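Local coordinates for protein cellulase (Bacillus sp. BG-CS10, PDB 5E09) that probably hydrolyses the internal beta-1,4-glucosidic bonds of cellulose, as a halophilic family 5 endoglucanase that also carries carbohydrate-binding modules, at residues K123-W128 with Y175-E180. Residues are numbered along the deposited sequence; the frame is centred on the assembly and turned at random.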
loop_
_atom_site.group_PDB
_atom_site.type_symbol
_atom_site.label_atom_id
_atom_site.label_comp_id
_atom_site.label_asym_id
_atom_site.label_seq_id
_atom_site.Cartn_x
_atom_site.Cartn_y
_atom_site.Cartn_z
ATOM N N LYS A 123 -16.803 2.226 27.328
ATOM C CA LYS A 123 -16.998 2.880 26.033
ATOM C C LYS A 123 -17.090 1.866 24.903
ATOM O O LYS A 123 -17.929 1.984 24.019
ATOM C CB LYS A 123 -15.859 3.854 25.727
ATOM C CG LYS A 123 -15.724 5.004 26.690
ATOM C CD LYS A 123 -14.656 5.986 26.228
ATOM C CE LYS A 123 -15.029 6.629 24.904
ATOM N NZ LYS A 123 -14.054 7.688 24.508
ATOM N N TYR A 124 -16.190 0.891 24.934
ATOM C CA TYR A 124 -16.134 -0.179 23.949
ATOM C C TYR A 124 -17.459 -0.940 23.920
ATOM O O TYR A 124 -18.035 -1.211 22.846
ATOM C CB TYR A 124 -14.966 -1.104 24.286
ATOM C CG TYR A 124 -14.673 -2.195 23.284
ATOM C CD1 TYR A 124 -14.014 -1.918 22.094
ATOM C CD2 TYR A 124 -15.014 -3.517 23.551
ATOM C CE1 TYR A 124 -13.725 -2.925 21.185
ATOM C CE2 TYR A 124 -14.736 -4.521 22.656
ATOM C CZ TYR A 124 -14.091 -4.223 21.476
ATOM O OH TYR A 124 -13.811 -5.237 20.586
ATOM N N THR A 125 -17.951 -1.251 25.114
ATOM C CA THR A 125 -19.229 -1.931 25.275
ATOM C C THR A 125 -20.397 -1.104 24.747
ATOM O O THR A 125 -21.242 -1.627 24.020
ATOM C CB THR A 125 -19.487 -2.269 26.740
ATOM O OG1 THR A 125 -18.441 -3.127 27.207
ATOM C CG2 THR A 125 -20.822 -2.969 26.895
ATOM N N ALA A 126 -20.441 0.177 25.113
ATOM C CA ALA A 126 -21.488 1.077 24.628
ATOM C C ALA A 126 -21.490 1.168 23.099
ATOM O O ALA A 126 -22.552 1.141 22.455
ATOM C CB ALA A 126 -21.319 2.463 25.241
ATOM N N LEU A 127 -20.294 1.273 22.528
ATOM C CA LEU A 127 -20.131 1.322 21.080
ATOM C C LEU A 127 -20.685 0.084 20.408
ATOM O O LEU A 127 -21.545 0.183 19.530
ATOM C CB LEU A 127 -18.658 1.478 20.694
ATOM C CG LEU A 127 -18.144 2.903 20.535
ATOM C CD1 LEU A 127 -16.722 2.903 19.988
ATOM C CD2 LEU A 127 -19.078 3.688 19.628
ATOM N N TRP A 128 -20.197 -1.088 20.802
ATOM C CA TRP A 128 -20.644 -2.290 20.105
ATOM C C TRP A 128 -22.089 -2.659 20.443
ATOM O O TRP A 128 -22.725 -3.400 19.697
ATOM C CB TRP A 128 -19.695 -3.461 20.370
ATOM C CG TRP A 128 -18.517 -3.410 19.444
ATOM C CD1 TRP A 128 -17.200 -3.249 19.781
ATOM C CD2 TRP A 128 -18.563 -3.465 18.004
ATOM N NE1 TRP A 128 -16.425 -3.225 18.644
ATOM C CE2 TRP A 128 -17.226 -3.353 17.559
ATOM C CE3 TRP A 128 -19.593 -3.611 17.077
ATOM C CZ2 TRP A 128 -16.914 -3.385 16.191
ATOM C CZ3 TRP A 128 -19.269 -3.641 15.724
ATOM C CH2 TRP A 128 -17.938 -3.530 15.296
ATOM N N TYR A 175 -17.544 -10.208 20.908
ATOM C CA TYR A 175 -18.261 -11.421 20.539
ATOM C C TYR A 175 -19.574 -11.553 21.299
ATOM O O TYR A 175 -20.637 -11.711 20.695
ATOM C CB TYR A 175 -17.398 -12.660 20.794
ATOM C CG TYR A 175 -18.120 -13.958 20.501
ATOM C CD1 TYR A 175 -18.084 -14.518 19.232
ATOM C CD2 TYR A 175 -18.847 -14.621 21.490
ATOM C CE1 TYR A 175 -18.745 -15.696 18.953
ATOM C CE2 TYR A 175 -19.516 -15.799 21.215
ATOM C CZ TYR A 175 -19.459 -16.332 19.945
ATOM O OH TYR A 175 -20.117 -17.507 19.658
ATOM N N HIS A 176 -19.502 -11.477 22.622
ATOM C CA HIS A 176 -20.690 -11.723 23.428
ATOM C C HIS A 176 -21.730 -10.620 23.286
ATOM O O HIS A 176 -22.917 -10.907 23.298
ATOM C CB HIS A 176 -20.305 -11.932 24.892
ATOM C CG HIS A 176 -19.688 -13.271 25.151
ATOM N ND1 HIS A 176 -18.464 -13.426 25.764
ATOM C CD2 HIS A 176 -20.120 -14.520 24.851
ATOM C CE1 HIS A 176 -18.170 -14.713 25.837
ATOM N NE2 HIS A 176 -19.158 -15.397 25.292
ATOM N N ILE A 177 -21.303 -9.370 23.127
ATOM C CA ILE A 177 -22.260 -8.295 22.867
ATOM C C ILE A 177 -23.052 -8.565 21.576
ATOM O O ILE A 177 -24.296 -8.552 21.565
ATOM C CB ILE A 177 -21.561 -6.931 22.762
ATOM C CG1 ILE A 177 -21.066 -6.479 24.140
ATOM C CG2 ILE A 177 -22.507 -5.883 22.166
ATOM C CD1 ILE A 177 -19.989 -5.411 24.079
ATOM N N VAL A 178 -22.326 -8.834 20.494
ATOM C CA VAL A 178 -22.977 -9.085 19.214
ATOM C C VAL A 178 -23.887 -10.326 19.250
ATOM O O VAL A 178 -25.036 -10.269 18.811
ATOM C CB VAL A 178 -21.944 -9.254 18.084
ATOM C CG1 VAL A 178 -22.641 -9.621 16.785
ATOM C CG2 VAL A 178 -21.123 -7.987 17.920
ATOM N N ARG A 179 -23.374 -11.435 19.778
ATOM C CA ARG A 179 -24.130 -12.684 19.830
ATOM C C ARG A 179 -25.339 -12.606 20.774
ATOM O O ARG A 179 -26.356 -13.259 20.544
ATOM C CB ARG A 179 -23.214 -13.840 20.242
ATOM C CG ARG A 179 -22.161 -14.201 19.198
ATOM C CD ARG A 179 -22.770 -15.013 18.060
ATOM N NE ARG A 179 -21.793 -15.374 17.034
ATOM C CZ ARG A 179 -21.650 -14.729 15.878
ATOM N NH1 ARG A 179 -22.426 -13.688 15.596
ATOM N NH2 ARG A 179 -20.740 -15.127 15.000
ATOM N N GLU A 180 -25.241 -11.804 21.828
ATOM C CA GLU A 180 -26.379 -11.616 22.723
ATOM C C GLU A 180 -27.411 -10.666 22.128
ATOM O O GLU A 180 -28.576 -10.690 22.521
ATOM C CB GLU A 180 -25.920 -11.107 24.091
ATOM C CG GLU A 180 -25.242 -12.185 24.926
ATOM C CD GLU A 180 -24.480 -11.628 26.111
ATOM O OE1 GLU A 180 -24.549 -10.400 26.353
ATOM O OE2 GLU A 180 -23.801 -12.428 26.793
#
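Ile177 packs against Thr125 and Trp128 in an apolar contact between two outer helices of the catalytic (beta/alpha)8 barrel. Helix 117-134 supplies residues 123-128, and helix 161-181 supplies residues 175-180. No hydrogen bond crosses between the segments. Between these two segments the closest CA pair is Trp128 and Ile177, 6.8 Å apart.

Ile177 makes the contact with both of its branches. Its longer arm reaches Thr125. CD1 lies 3.8 Å from Thr125 CA and also 3.8 Å from Thr125 CG2, so the methyl touches both backbone and side chain. The shorter branch meets Trp128. Ile177 CG2 sits 3.5 Å from Trp128 O and 4.1 Å from Trp128 CB. CG2 is anti to the Ile177 backbone N, while CG1 is anti to the carbonyl carbon (chi1 -71°); this splits the two arms between neighbouring turns of the facing helix. Replacing Ile177 with alanine would probably open a gap beside Thr125 and Trp128 and weaken the grip between the two helices.

The polar side-chain atoms of Thr125 and Trp128 bond to residues outside the two segments. Thr125 OG1 hydrogen-bonds to Met121 O, one turn back on its own helix. With OG1 turned to Met121 O, CG2 is the side-chain atom nearest to Ile177 CD1. Trp128 presents CB to Ile177, but its indole runs inward. There NE1 bonds to Ser146 O, just beyond strand 142-145. Within helix 117-134, Trp128 CD1 lies over one face of the Tyr124 ring, 3.6 Å above its plane and offset toward the rim.

Beyond the segments, Phe174 of helix 161-181 meets the Trp128 indole edge-to-face, and Phe144 of strand 142-145 also touches it. Ile177 also touches Glu129 and Ser132 of helix 117-134, while Val178 bridges from Ser132 to Leu190 on barrel strand 190-193.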